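Local structure of tRNA (adenine(58)-N(1))-methyltransferase catalytic subunit TRM61 C-terminal domain-containing protein (Thermoplasma acidophilum, 1YB2) at residues G111-E116 / K135-V140; K196-M201 / S225-H230; T208-N213 / A260-A265. The protein is a putative S-adenosyl-L-methionine-dependent methyltransferase, probably modifying adenine 58 of tRNA. All coordinates share one frame; numbering follows the deposited sequence.

Contact 1: G111-E116 / K135-V140; sequences GMDILE and KGTLTV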
ATOM      1  N   GLY A 111     -10.269  11.139  -4.792  1.00 37.94           N
ATOM      2  CA  GLY A 111     -11.663  11.300  -5.176  1.00 37.24           C
ATOM      3  C   GLY A 111     -12.638  10.344  -4.500  1.00 37.39           C
ATOM      4  O   GLY A 111     -13.843  10.575  -4.508  1.00 36.47           O
HETATM    5  N   MSE A 112     -12.115   9.277  -3.914  1.00 37.14           N
HETATM    6  CA  MSE A 112     -12.941   8.281  -3.227  1.00 39.18           C
HETATM    7  C   MSE A 112     -13.526   8.811  -1.920  1.00 35.19           C
HETATM    8  O   MSE A 112     -12.921   9.635  -1.238  1.00 33.62           O
HETATM    9  CB  MSE A 112     -12.125   7.015  -2.934  1.00 38.79           C
HETATM   10  CG  MSE A 112     -11.583   6.279  -4.158  1.00 41.79           C
HETATM   11 SE   MSE A 112     -10.437   4.785  -3.578  1.00 52.15          SE
HETATM   12  CE  MSE A 112     -11.857   3.598  -3.128  1.00 46.37           C
ATOM     13  N   ASP A 113     -14.717   8.324  -1.585  1.00 32.84           N
ATOM     14  CA  ASP A 113     -15.298   8.518  -0.259  1.00 30.25           C
ATOM     15  C   ASP A 113     -15.130   7.226   0.546  1.00 28.91           C
ATOM     16  O   ASP A 113     -15.770   6.209   0.267  1.00 27.44           O
ATOM     17  CB  ASP A 113     -16.759   8.929  -0.347  1.00 29.97           C
ATOM     18  CG  ASP A 113     -16.945  10.269  -1.050  1.00 31.21           C
ATOM     19  OD1 ASP A 113     -16.163  11.220  -0.796  1.00 31.07           O
ATOM     20  OD2 ASP A 113     -17.879  10.377  -1.864  1.00 31.87           O
ATOM     21  N   ILE A 114     -14.271   7.296   1.551  1.00 27.43           N
ATOM     22  CA  ILE A 114     -13.849   6.131   2.316  1.00 27.11           C
ATOM     23  C   ILE A 114     -14.434   6.162   3.714  1.00 26.25           C
ATOM     24  O   ILE A 114     -14.478   7.219   4.372  1.00 26.17           O
ATOM     25  CB  ILE A 114     -12.292   6.049   2.352  1.00 27.10           C
ATOM     26  CG1 ILE A 114     -11.771   5.921   0.903  1.00 28.23           C
ATOM     27  CG2 ILE A 114     -11.804   4.893   3.276  1.00 24.30           C
ATOM     28  CD1 ILE A 114     -10.262   5.862   0.786  1.00 30.01           C
ATOM     29  N   LEU A 115     -14.899   5.002   4.156  1.00 24.83           N
ATOM     30  CA  LEU A 115     -15.398   4.819   5.509  1.00 24.52           C
ATOM     31  C   LEU A 115     -14.380   3.982   6.281  1.00 24.68           C
ATOM     32  O   LEU A 115     -13.999   2.898   5.836  1.00 24.14           O
ATOM     33  CB  LEU A 115     -16.765   4.102   5.491  1.00 24.53           C
ATOM     34  CG  LEU A 115     -17.365   3.806   6.876  1.00 25.14           C
ATOM     35  CD1 LEU A 115     -17.673   5.118   7.588  1.00 22.51           C
ATOM     36  CD2 LEU A 115     -18.630   2.963   6.751  1.00 24.08           C
ATOM     37  N   GLU A 116     -13.926   4.497   7.422  1.00 24.49           N
ATOM     38  CA  GLU A 116     -13.034   3.761   8.293  1.00 25.48           C
ATOM     39  C   GLU A 116     -13.727   3.513   9.636  1.00 25.65           C
ATOM     40  O   GLU A 116     -14.053   4.458  10.366  1.00 25.60           O
ATOM     41  CB  GLU A 116     -11.722   4.545   8.460  1.00 25.26           C
ATOM     42  CG  GLU A 116     -10.699   3.909   9.351  1.00 26.54           C
ATOM     43  CD  GLU A 116      -9.411   4.738   9.462  1.00 28.19           C
ATOM     44  OE1 GLU A 116      -9.433   5.955   9.160  1.00 31.24           O
ATOM     45  OE2 GLU A 116      -8.374   4.170   9.875  1.00 32.66           O
ATOM     46  N   LYS A 135      -8.374  15.212  -2.219  1.00 30.67           N
ATOM     47  CA  LYS A 135      -9.557  14.957  -3.046  1.00 30.91           C
ATOM     48  C   LYS A 135     -10.312  13.721  -2.583  1.00 30.31           C
ATOM     49  O   LYS A 135      -9.740  12.618  -2.484  1.00 30.93           O
ATOM     50  CB  LYS A 135      -9.156  14.786  -4.506  1.00 31.49           C
ATOM     51  CG  LYS A 135      -9.038  16.081  -5.258  1.00 36.11           C
ATOM     52  CD  LYS A 135      -8.170  15.924  -6.498  1.00 42.30           C
ATOM     53  CE  LYS A 135      -8.326  17.145  -7.402  1.00 44.86           C
ATOM     54  NZ  LYS A 135      -7.170  17.291  -8.334  1.00 47.89           N
ATOM     55  N   GLY A 136     -11.600  13.896  -2.325  1.00 29.08           N
ATOM     56  CA  GLY A 136     -12.401  12.846  -1.732  1.00 28.30           C
ATOM     57  C   GLY A 136     -12.455  13.090  -0.240  1.00 27.63           C
ATOM     58  O   GLY A 136     -12.032  14.131   0.234  1.00 27.22           O
ATOM     59  N   THR A 137     -12.969  12.120   0.503  1.00 27.07           N
ATOM     60  CA  THR A 137     -13.281  12.328   1.910  1.00 26.56           C
ATOM     61  C   THR A 137     -13.009  11.061   2.702  1.00 25.51           C
ATOM     62  O   THR A 137     -13.055   9.944   2.167  1.00 25.82           O
ATOM     63  CB  THR A 137     -14.786  12.714   2.127  1.00 26.38           C
ATOM     64  OG1 THR A 137     -15.622  11.673   1.608  1.00 28.52           O
ATOM     65  CG2 THR A 137     -15.163  14.058   1.455  1.00 27.13           C
ATOM     66  N   LEU A 138     -12.725  11.248   3.986  1.00 24.87           N
ATOM     67  CA  LEU A 138     -12.596  10.151   4.926  1.00 24.02           C
ATOM     68  C   LEU A 138     -13.602  10.365   6.050  1.00 24.45           C
ATOM     69  O   LEU A 138     -13.695  11.467   6.624  1.00 23.76           O
ATOM     70  CB  LEU A 138     -11.164  10.068   5.489  1.00 24.03           C
ATOM     71  CG  LEU A 138     -10.923   9.158   6.692  1.00 22.30           C
ATOM     72  CD1 LEU A 138     -11.201   7.670   6.355  1.00 20.59           C
ATOM     73  CD2 LEU A 138      -9.475   9.319   7.188  1.00 23.80           C
ATOM     74  N   THR A 139     -14.356   9.310   6.337  1.00 24.32           N
ATOM     75  CA  THR A 139     -15.275   9.269   7.460  1.00 25.12           C
ATOM     76  C   THR A 139     -14.833   8.220   8.464  1.00 24.96           C
ATOM     77  O   THR A 139     -14.698   7.035   8.140  1.00 25.89           O
ATOM     78  CB  THR A 139     -16.731   9.025   6.980  1.00 25.57           C
ATOM     79  OG1 THR A 139     -17.076  10.045   6.025  1.00 27.38           O
ATOM     80  CG2 THR A 139     -17.745   9.078   8.176  1.00 25.28           C
ATOM     81  N   VAL A 140     -14.607   8.658   9.692  1.00 25.20           N
ATOM     82  CA  VAL A 140     -14.087   7.781  10.740  1.00 24.98           C
ATOM     83  C   VAL A 140     -15.169   7.580  11.788  1.00 25.29           C
ATOM     84  O   VAL A 140     -15.693   8.551  12.354  1.00 25.09           O
ATOM     85  CB  VAL A 140     -12.817   8.385  11.392  1.00 25.11           C
ATOM     86  CG1 VAL A 140     -12.318   7.509  12.533  1.00 25.02           C
ATOM     87  CG2 VAL A 140     -11.720   8.576  10.344  1.00 24.61           C
TER
HETATM   88  O   HOH W   1     -16.189   9.456   3.531  1.00 27.74           O

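Contact 2: K196-M201 / S225-H230; sequences KIASMM and SASGMH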
ATOM      1  N   LYS A 196     -25.133  -4.069   8.317  1.00 28.74           N
ATOM      2  CA  LYS A 196     -24.975  -2.629   8.453  1.00 28.67           C
ATOM      3  C   LYS A 196     -23.908  -2.027   7.514  1.00 27.47           C
ATOM      4  O   LYS A 196     -24.187  -1.069   6.777  1.00 26.85           O
ATOM      5  CB  LYS A 196     -24.658  -2.269   9.905  1.00 28.86           C
ATOM      6  CG  LYS A 196     -24.396  -0.776  10.141  1.00 29.88           C
ATOM      7  CD  LYS A 196     -25.613   0.044   9.765  1.00 35.38           C
ATOM      8  CE  LYS A 196     -25.692   1.301  10.605  1.00 38.11           C
ATOM      9  NZ  LYS A 196     -26.688   2.264  10.047  1.00 41.05           N
ATOM     10  N   ILE A 197     -22.696  -2.572   7.572  1.00 27.15           N
ATOM     11  CA  ILE A 197     -21.573  -2.130   6.722  1.00 26.74           C
ATOM     12  C   ILE A 197     -21.930  -2.286   5.245  1.00 26.57           C
ATOM     13  O   ILE A 197     -21.752  -1.347   4.445  1.00 24.91           O
ATOM     14  CB  ILE A 197     -20.235  -2.880   7.079  1.00 27.37           C
ATOM     15  CG1 ILE A 197     -19.718  -2.448   8.471  1.00 26.73           C
ATOM     16  CG2 ILE A 197     -19.122  -2.585   6.031  1.00 28.30           C
ATOM     17  CD1 ILE A 197     -18.579  -3.350   9.016  1.00 27.30           C
ATOM     18  N   ALA A 198     -22.454  -3.462   4.879  1.00 26.29           N
ATOM     19  CA  ALA A 198     -22.891  -3.701   3.499  1.00 26.64           C
ATOM     20  C   ALA A 198     -23.869  -2.646   3.005  1.00 27.47           C
ATOM     21  O   ALA A 198     -23.750  -2.189   1.876  1.00 27.83           O
ATOM     22  CB  ALA A 198     -23.500  -5.096   3.348  1.00 26.21           C
ATOM     23  N   SER A 199     -24.835  -2.261   3.844  1.00 28.56           N
ATOM     24  CA  SER A 199     -25.857  -1.282   3.458  1.00 29.63           C
ATOM     25  C   SER A 199     -25.296   0.096   3.085  1.00 30.97           C
ATOM     26  O   SER A 199     -25.981   0.903   2.438  1.00 29.80           O
ATOM     27  CB  SER A 199     -26.909  -1.140   4.569  1.00 29.89           C
ATOM     28  OG  SER A 199     -26.403  -0.368   5.645  1.00 29.53           O
HETATM   29  N   MSE A 200     -24.063   0.390   3.482  1.00 31.62           N
HETATM   30  CA  MSE A 200     -23.507   1.673   3.070  1.00 35.85           C
HETATM   31  C   MSE A 200     -22.354   1.609   2.063  1.00 33.00           C
HETATM   32  O   MSE A 200     -21.633   2.581   1.874  1.00 32.49           O
HETATM   33  CB  MSE A 200     -23.201   2.584   4.263  1.00 35.78           C
HETATM   34  CG  MSE A 200     -22.490   1.956   5.420  1.00 38.42           C
HETATM   35 SE   MSE A 200     -22.861   3.012   7.071  1.00 49.33          SE
HETATM   36  CE  MSE A 200     -21.867   1.854   8.214  1.00 39.91           C
HETATM   37  N   MSE A 201     -22.213   0.460   1.410  1.00 30.83           N
HETATM   38  CA  MSE A 201     -21.215   0.264   0.369  1.00 30.92           C
HETATM   39  C   MSE A 201     -21.835   0.406  -1.013  1.00 28.50           C
HETATM   40  O   MSE A 201     -22.884  -0.183  -1.281  1.00 27.27           O
HETATM   41  CB  MSE A 201     -20.631  -1.143   0.499  1.00 29.98           C
HETATM   42  CG  MSE A 201     -19.821  -1.346   1.757  1.00 30.66           C
HETATM   43 SE   MSE A 201     -19.188  -3.170   1.912  1.00 38.70          SE
HETATM   44  CE  MSE A 201     -17.860  -3.233   0.426  1.00 30.91           C
ATOM     45  N   SER A 225     -21.568 -13.993   3.335  1.00 35.26           N
ATOM     46  CA  SER A 225     -22.646 -14.290   2.365  1.00 37.46           C
ATOM     47  C   SER A 225     -24.035 -13.759   2.765  1.00 37.34           C
ATOM     48  O   SER A 225     -24.740 -13.199   1.927  1.00 37.63           O
ATOM     49  CB  SER A 225     -22.735 -15.786   2.069  1.00 37.71           C
ATOM     50  OG  SER A 225     -23.013 -16.485   3.267  1.00 41.73           O
ATOM     51  N   ALA A 226     -24.425 -13.926   4.031  1.00 37.27           N
ATOM     52  CA  ALA A 226     -25.730 -13.415   4.495  1.00 36.62           C
ATOM     53  C   ALA A 226     -25.852 -11.879   4.446  1.00 36.61           C
ATOM     54  O   ALA A 226     -26.964 -11.332   4.552  1.00 36.71           O
ATOM     55  CB  ALA A 226     -26.056 -13.935   5.900  1.00 37.01           C
ATOM     56  N   SER A 227     -24.734 -11.180   4.254  1.00 35.67           N
ATOM     57  CA  SER A 227     -24.765  -9.720   4.264  1.00 35.28           C
ATOM     58  C   SER A 227     -24.857  -9.081   2.876  1.00 34.37           C
ATOM     59  O   SER A 227     -24.962  -7.869   2.797  1.00 34.91           O
ATOM     60  CB  SER A 227     -23.539  -9.146   4.993  1.00 35.36           C
ATOM     61  OG  SER A 227     -22.362  -9.347   4.222  1.00 36.83           O
ATOM     62  N   GLY A 228     -24.808  -9.864   1.802  1.00 32.67           N
ATOM     63  CA  GLY A 228     -24.744  -9.274   0.460  1.00 32.61           C
ATOM     64  C   GLY A 228     -23.337  -8.887   0.016  1.00 32.57           C
ATOM     65  O   GLY A 228     -23.157  -8.101  -0.906  1.00 30.97           O
HETATM   66  N   MSE A 229     -22.342  -9.443   0.696  1.00 32.52           N
HETATM   67  CA  MSE A 229     -20.942  -9.303   0.328  1.00 34.75           C
HETATM   68  C   MSE A 229     -20.417 -10.635  -0.150  1.00 31.73           C
HETATM   69  O   MSE A 229     -20.887 -11.680   0.270  1.00 31.57           O
HETATM   70  CB  MSE A 229     -20.114  -8.801   1.517  1.00 33.57           C
HETATM   71  CG  MSE A 229     -20.303  -7.309   1.804  1.00 36.14           C
HETATM   72 SE   MSE A 229     -18.915  -6.699   3.064  1.00 46.39          SE
HETATM   73  CE  MSE A 229     -20.005  -6.521   4.641  1.00 41.45           C
ATOM     74  N   HIS A 230     -19.454 -10.591  -1.060  1.00 30.33           N
ATOM     75  CA  HIS A 230     -18.849 -11.805  -1.598  1.00 29.17           C
ATOM     76  C   HIS A 230     -17.373 -11.838  -1.184  1.00 27.85           C
ATOM     77  O   HIS A 230     -16.635 -10.915  -1.493  1.00 26.19           O
ATOM     78  CB  HIS A 230     -18.994 -11.812  -3.119  1.00 29.18           C
ATOM     79  CG  HIS A 230     -18.530 -13.076  -3.756  1.00 32.53           C
ATOM     80  ND1 HIS A 230     -19.352 -14.172  -3.911  1.00 36.74           N
ATOM     81  CD2 HIS A 230     -17.320 -13.434  -4.245  1.00 34.79           C
ATOM     82  CE1 HIS A 230     -18.666 -15.148  -4.482  1.00 39.05           C
ATOM     83  NE2 HIS A 230     -17.432 -14.724  -4.696  1.00 37.59           N
TER

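Contact 3: T208-N213 / A260-A265; sequences TFYLPN and AFITFA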
ATOM      1  N   THR A 208     -12.368  -4.055   3.530  1.00 25.78           N
ATOM      2  CA  THR A 208     -11.171  -4.714   4.053  1.00 26.67           C
ATOM      3  C   THR A 208     -11.349  -4.845   5.557  1.00 26.08           C
ATOM      4  O   THR A 208     -11.603  -3.835   6.226  1.00 25.69           O
ATOM      5  CB  THR A 208      -9.889  -3.890   3.747  1.00 26.49           C
ATOM      6  OG1 THR A 208      -9.733  -3.764   2.327  1.00 29.90           O
ATOM      7  CG2 THR A 208      -8.666  -4.580   4.295  1.00 28.11           C
ATOM      8  N   PHE A 209     -11.213  -6.068   6.080  1.00 25.23           N
ATOM      9  CA  PHE A 209     -11.389  -6.329   7.508  1.00 25.44           C
ATOM     10  C   PHE A 209     -10.071  -6.793   8.098  1.00 26.10           C
ATOM     11  O   PHE A 209      -9.486  -7.731   7.569  1.00 26.06           O
ATOM     12  CB  PHE A 209     -12.417  -7.449   7.750  1.00 25.41           C
ATOM     13  CG  PHE A 209     -13.797  -7.133   7.265  1.00 24.26           C
ATOM     14  CD1 PHE A 209     -14.176  -7.432   5.956  1.00 26.13           C
ATOM     15  CD2 PHE A 209     -14.723  -6.553   8.123  1.00 25.37           C
ATOM     16  CE1 PHE A 209     -15.470  -7.144   5.502  1.00 27.87           C
ATOM     17  CE2 PHE A 209     -16.018  -6.258   7.679  1.00 29.52           C
ATOM     18  CZ  PHE A 209     -16.379  -6.543   6.356  1.00 27.28           C
ATOM     19  N   TYR A 210      -9.628  -6.160   9.185  1.00 26.60           N
ATOM     20  CA  TYR A 210      -8.393  -6.548   9.886  1.00 28.01           C
ATOM     21  C   TYR A 210      -8.778  -7.263  11.167  1.00 27.13           C
ATOM     22  O   TYR A 210      -9.552  -6.715  11.950  1.00 25.43           O
ATOM     23  CB  TYR A 210      -7.547  -5.315  10.240  1.00 30.03           C
ATOM     24  CG  TYR A 210      -6.783  -4.759   9.082  1.00 34.82           C
ATOM     25  CD1 TYR A 210      -7.385  -3.865   8.182  1.00 37.32           C
ATOM     26  CD2 TYR A 210      -5.445  -5.116   8.865  1.00 37.58           C
ATOM     27  CE1 TYR A 210      -6.674  -3.333   7.088  1.00 38.67           C
ATOM     28  CE2 TYR A 210      -4.722  -4.583   7.757  1.00 38.64           C
ATOM     29  CZ  TYR A 210      -5.353  -3.700   6.886  1.00 37.48           C
ATOM     30  OH  TYR A 210      -4.670  -3.184   5.803  1.00 39.18           O
ATOM     31  N   LEU A 211      -8.287  -8.499  11.345  1.00 26.65           N
ATOM     32  CA  LEU A 211      -8.549  -9.309  12.536  1.00 26.52           C
ATOM     33  C   LEU A 211      -7.209  -9.785  13.133  1.00 27.25           C
ATOM     34  O   LEU A 211      -6.231  -9.945  12.403  1.00 27.25           O
ATOM     35  CB  LEU A 211      -9.445 -10.519  12.213  1.00 26.35           C
ATOM     36  CG  LEU A 211     -10.965 -10.366  12.032  1.00 25.98           C
ATOM     37  CD1 LEU A 211     -11.604  -9.693  13.240  1.00 24.91           C
ATOM     38  CD2 LEU A 211     -11.333  -9.632  10.722  1.00 24.31           C
ATOM     39  N   PRO A 212      -7.143  -9.955  14.465  1.00 27.98           N
ATOM     40  CA  PRO A 212      -5.852 -10.302  15.051  1.00 28.77           C
ATOM     41  C   PRO A 212      -5.540 -11.803  15.051  1.00 28.74           C
ATOM     42  O   PRO A 212      -4.395 -12.177  15.256  1.00 28.85           O
ATOM     43  CB  PRO A 212      -5.982  -9.794  16.492  1.00 28.70           C
ATOM     44  CG  PRO A 212      -7.407 -10.020  16.820  1.00 29.18           C
ATOM     45  CD  PRO A 212      -8.178  -9.790  15.502  1.00 28.34           C
ATOM     46  N   ASN A 213      -6.538 -12.653  14.845  1.00 29.34           N
ATOM     47  CA  ASN A 213      -6.280 -14.098  14.827  1.00 30.02           C
ATOM     48  C   ASN A 213      -7.141 -14.889  13.856  1.00 30.34           C
ATOM     49  O   ASN A 213      -8.121 -14.362  13.279  1.00 29.52           O
ATOM     50  CB  ASN A 213      -6.324 -14.703  16.242  1.00 30.88           C
ATOM     51  CG  ASN A 213      -7.646 -14.472  16.947  1.00 32.76           C
ATOM     52  OD1 ASN A 213      -8.683 -15.009  16.552  1.00 37.72           O
ATOM     53  ND2 ASN A 213      -7.610 -13.692  18.021  1.00 34.88           N
ATOM     54  N   ALA A 260      -1.151 -10.128  11.072  1.00 32.40           N
ATOM     55  CA  ALA A 260      -2.500  -9.634  10.762  1.00 31.80           C
ATOM     56  C   ALA A 260      -3.247 -10.631   9.878  1.00 30.90           C
ATOM     57  O   ALA A 260      -2.642 -11.310   9.032  1.00 30.42           O
ATOM     58  CB  ALA A 260      -2.434  -8.295  10.070  1.00 31.53           C
ATOM     59  N   PHE A 261      -4.559 -10.710  10.075  1.00 28.97           N
ATOM     60  CA  PHE A 261      -5.421 -11.514   9.218  1.00 27.16           C
ATOM     61  C   PHE A 261      -6.325 -10.540   8.475  1.00 26.77           C
ATOM     62  O   PHE A 261      -7.097  -9.807   9.094  1.00 26.20           O
ATOM     63  CB  PHE A 261      -6.218 -12.511  10.054  1.00 26.83           C
ATOM     64  CG  PHE A 261      -5.362 -13.592  10.681  1.00 27.77           C
ATOM     65  CD1 PHE A 261      -5.288 -14.857  10.106  1.00 27.01           C
ATOM     66  CD2 PHE A 261      -4.596 -13.328  11.812  1.00 28.55           C
ATOM     67  CE1 PHE A 261      -4.486 -15.850  10.658  1.00 26.37           C
ATOM     68  CE2 PHE A 261      -3.790 -14.321  12.378  1.00 30.04           C
ATOM     69  CZ  PHE A 261      -3.739 -15.585  11.791  1.00 27.93           C
ATOM     70  N   ILE A 262      -6.186 -10.494   7.156  1.00 25.74           N
ATOM     71  CA  ILE A 262      -6.845  -9.463   6.365  1.00 25.27           C
ATOM     72  C   ILE A 262      -7.816 -10.110   5.389  1.00 24.49           C
ATOM     73  O   ILE A 262      -7.413 -10.914   4.545  1.00 23.78           O
ATOM     74  CB  ILE A 262      -5.829  -8.597   5.607  1.00 25.29           C
ATOM     75  CG1 ILE A 262      -4.774  -8.028   6.589  1.00 26.50           C
ATOM     76  CG2 ILE A 262      -6.553  -7.479   4.830  1.00 23.15           C
ATOM     77  CD1 ILE A 262      -3.499  -7.505   5.881  1.00 27.89           C
ATOM     78  N   THR A 263      -9.095  -9.768   5.529  1.00 24.31           N
ATOM     79  CA  THR A 263     -10.164 -10.303   4.673  1.00 24.42           C
ATOM     80  C   THR A 263     -10.650  -9.210   3.712  1.00 24.51           C
ATOM     81  O   THR A 263     -10.930  -8.080   4.128  1.00 24.55           O
ATOM     82  CB  THR A 263     -11.350 -10.813   5.530  1.00 24.99           C
ATOM     83  OG1 THR A 263     -10.928 -11.942   6.292  1.00 25.25           O
ATOM     84  CG2 THR A 263     -12.583 -11.201   4.663  1.00 23.75           C
ATOM     85  N   PHE A 264     -10.719  -9.541   2.427  1.00 24.13           N
ATOM     86  CA  PHE A 264     -11.307  -8.658   1.416  1.00 24.33           C
ATOM     87  C   PHE A 264     -12.629  -9.230   0.919  1.00 24.09           C
ATOM     88  O   PHE A 264     -12.727 -10.426   0.650  1.00 23.71           O
ATOM     89  CB  PHE A 264     -10.368  -8.508   0.213  1.00 24.87           C
ATOM     90  CG  PHE A 264      -9.025  -7.945   0.557  1.00 26.97           C
ATOM     91  CD1 PHE A 264      -7.927  -8.789   0.746  1.00 29.15           C
ATOM     92  CD2 PHE A 264      -8.857  -6.565   0.715  1.00 28.92           C
ATOM     93  CE1 PHE A 264      -6.661  -8.270   1.073  1.00 30.96           C
ATOM     94  CE2 PHE A 264      -7.591  -6.026   1.043  1.00 30.41           C
ATOM     95  CZ  PHE A 264      -6.498  -6.879   1.216  1.00 29.64           C
ATOM     96  N   ALA A 265     -13.624  -8.365   0.760  1.00 23.44           N
ATOM     97  CA  ALA A 265     -14.947  -8.765   0.279  1.00 23.75           C
ATOM     98  C   ALA A 265     -15.491  -7.689  -0.660  1.00 24.03           C
ATOM     99  O   ALA A 265     -15.204  -6.490  -0.483  1.00 22.96           O
ATOM    100  CB  ALA A 265     -15.895  -8.984   1.467  1.00 23.93           C
TER

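Contact 1: G111-E116 / K135-V140
Thr137 reaches across to Asp113 with its hydroxyl, and OG1 donates to Asp113 OD1 over a short 2.5 Å, arriving from above the carboxylate plane. The threonine torsion (chi1 59°) sets OG1 between backbone N and carbonyl carbon, where it also accepts from a water. That water donates to Ile114 O as well and is 2.7 Å from Thr139 OG1, so one molecule ties both threonine hydroxyls to the neighbouring strand.

Behind these side chains runs a parallel ladder. Thr137 N donates to Met112 O at 3.0 Å, Ile114 N to Thr137 O, Thr139 N to Ile114 O, and Glu116 N to Thr139 O at 2.7 Å with a straight N-H...O angle of 180°. Ile114 O is thus held twice, by an amide and by the water. At the loop end, Gly111 N donates to Lys135 O (2.8 Å). Gly136 CA also lies close to Met112 O, where the backbone has no place for a side chain.

On the other face, Glu116 lies extended beside Val140, its OE1 3.7 Å from both Val140 CG2 and Leu138 CD1. OE1 is hydrogen-bonded to Ser125 OG of helix 123-132, the helix that links the two strands as a beta-alpha-beta unit. The ladder thus gains polar ties from hydroxyl, carboxylate and water beside Asp113, Thr137 and Thr139, whereas apolar groups flank Glu116 across the sheet.

Contact 2: K196-M201 / S225-H230
Met229 and Ala198 bury more surface here than any other residue of the two segments, and they meet through a methyl group. Met229, like Met201 a selenomethionine introduced by labelling, runs toward helix 194-199 and bends at its last torsion (chi3 -106°), which lays CE against the helix: it is 3.9 Å from Ala198 N and 4.0 Å from Ala198 CB. The same methyl comes within 4.3 Å of Ile197 CG2, so it sits against two successive residues of the helix.

Ala198 points its CB at the turn before strand 229-242. There the methyl meets the carbonyl oxygen of Ser227, with CB and O 3.2 Å apart, a close approach that the small side chain permits. Ser227 turns its own CB toward the helix, while its hydroxyl is engaged by Leu224 O within its own turn.

Met201, the third participant, follows the helix. Its SE lies 3.7 Å from Met229 SE, the two side chains crossing at about a right angle; Met201 is bent at chi3 (69°), as Met229 is. No hydrogen bond joins the segments, and the two methionines meet by apolar packing, presumably with sulfur in selenium's place in the natural protein. Lys267 supplies polar anchorage nearby, its NZ bonding to Ala198 O and, weakly, to Met201 O.

From strand 205-211, Ala207 touches both methionines, and Phe209 touches Met229 and Ile197. A helix laid on the central sheet, its apolar side meeting residues of the strands, is the layered alpha/beta packing of Rossmann-like methyltransferases, as expected for this family.

Contact 3: T208-N213 / A260-A265
Phe261 has CG beside its own backbone N (chi1 -68°), which carries the ring toward the turn after strand 205-211 and over the backbone of Asn213. Asn213 C lies 3.6 Å above one face, offset toward the rim, and Asn213 CA is 3.5 Å from Phe261 CE2. The edge of the ring is met in plane by Leu211 O. On the other face of the sheet, the first torsion of Tyr210 (chi1 -78°) leans its ring along Ile262: Tyr210 CE2 is 3.6 Å from Ile262 CG1, and Ile262 CG2 sits over one face.

On the Tyr210 face, Thr208 lies side by side with both Ile262 and Phe264, all pointing the same way; Thr208 CG2 meets Ile262 CG2 at 3.6 Å, and Thr208 OG1 comes to 3.3 Å from Phe264 CD2. On the reverse, Phe209 shows its ring edge to Thr263 O and Ala265 CB.

The backbones pair as antiparallel strands. Phe209 with Thr263 and Leu211 with Phe261 are the hydrogen-bonded pairs, each joined by two bonds; Phe209 N is 2.8 Å from Thr263 O, and Phe261 N is 3.0 Å from Leu211 O. This is the antiparallel end of the sheet of the class I methyltransferase fold, in which strand 258-267 runs between strands 205-211 and 229-242 and against both. Tyr210 comes close to Asp186, predicted to bind S-adenosyl-L-methionine.

Helix 214-223 begins just after Asn213, which is its N-cap, OD1 accepting from Gln216 N. Leu211 packs against that helix, and so does Thr263, whose hydroxyl pairs with that of Thr234 on strand 229-242. Phe261 also reaches Ile242 of the second subunit.

All three contacts reach the same mixed sheet, yet they draw on different chemistry. Contacts 1 and 3 pair strands by backbone hydrogen bonds, parallel in the first and antiparallel in the third; contact 2, the fully buried one, joins a helix to the start of a strand without any hydrogen bond, mainly by apolar contact. Contacts 1 and 3 are only partly buried, and their nearest atoms stay about 7 Å apart. Contact 2 bridges them: Met200 CE packs on Leu115 CD2 at 3.7 Å, and Met229 CE lies 4.0 Å from Phe209 CZ. Water and a side-chain hydroxyl-carboxylate bond mark contact 1, whereas aromatic rings add to the strand pairing in contact 3.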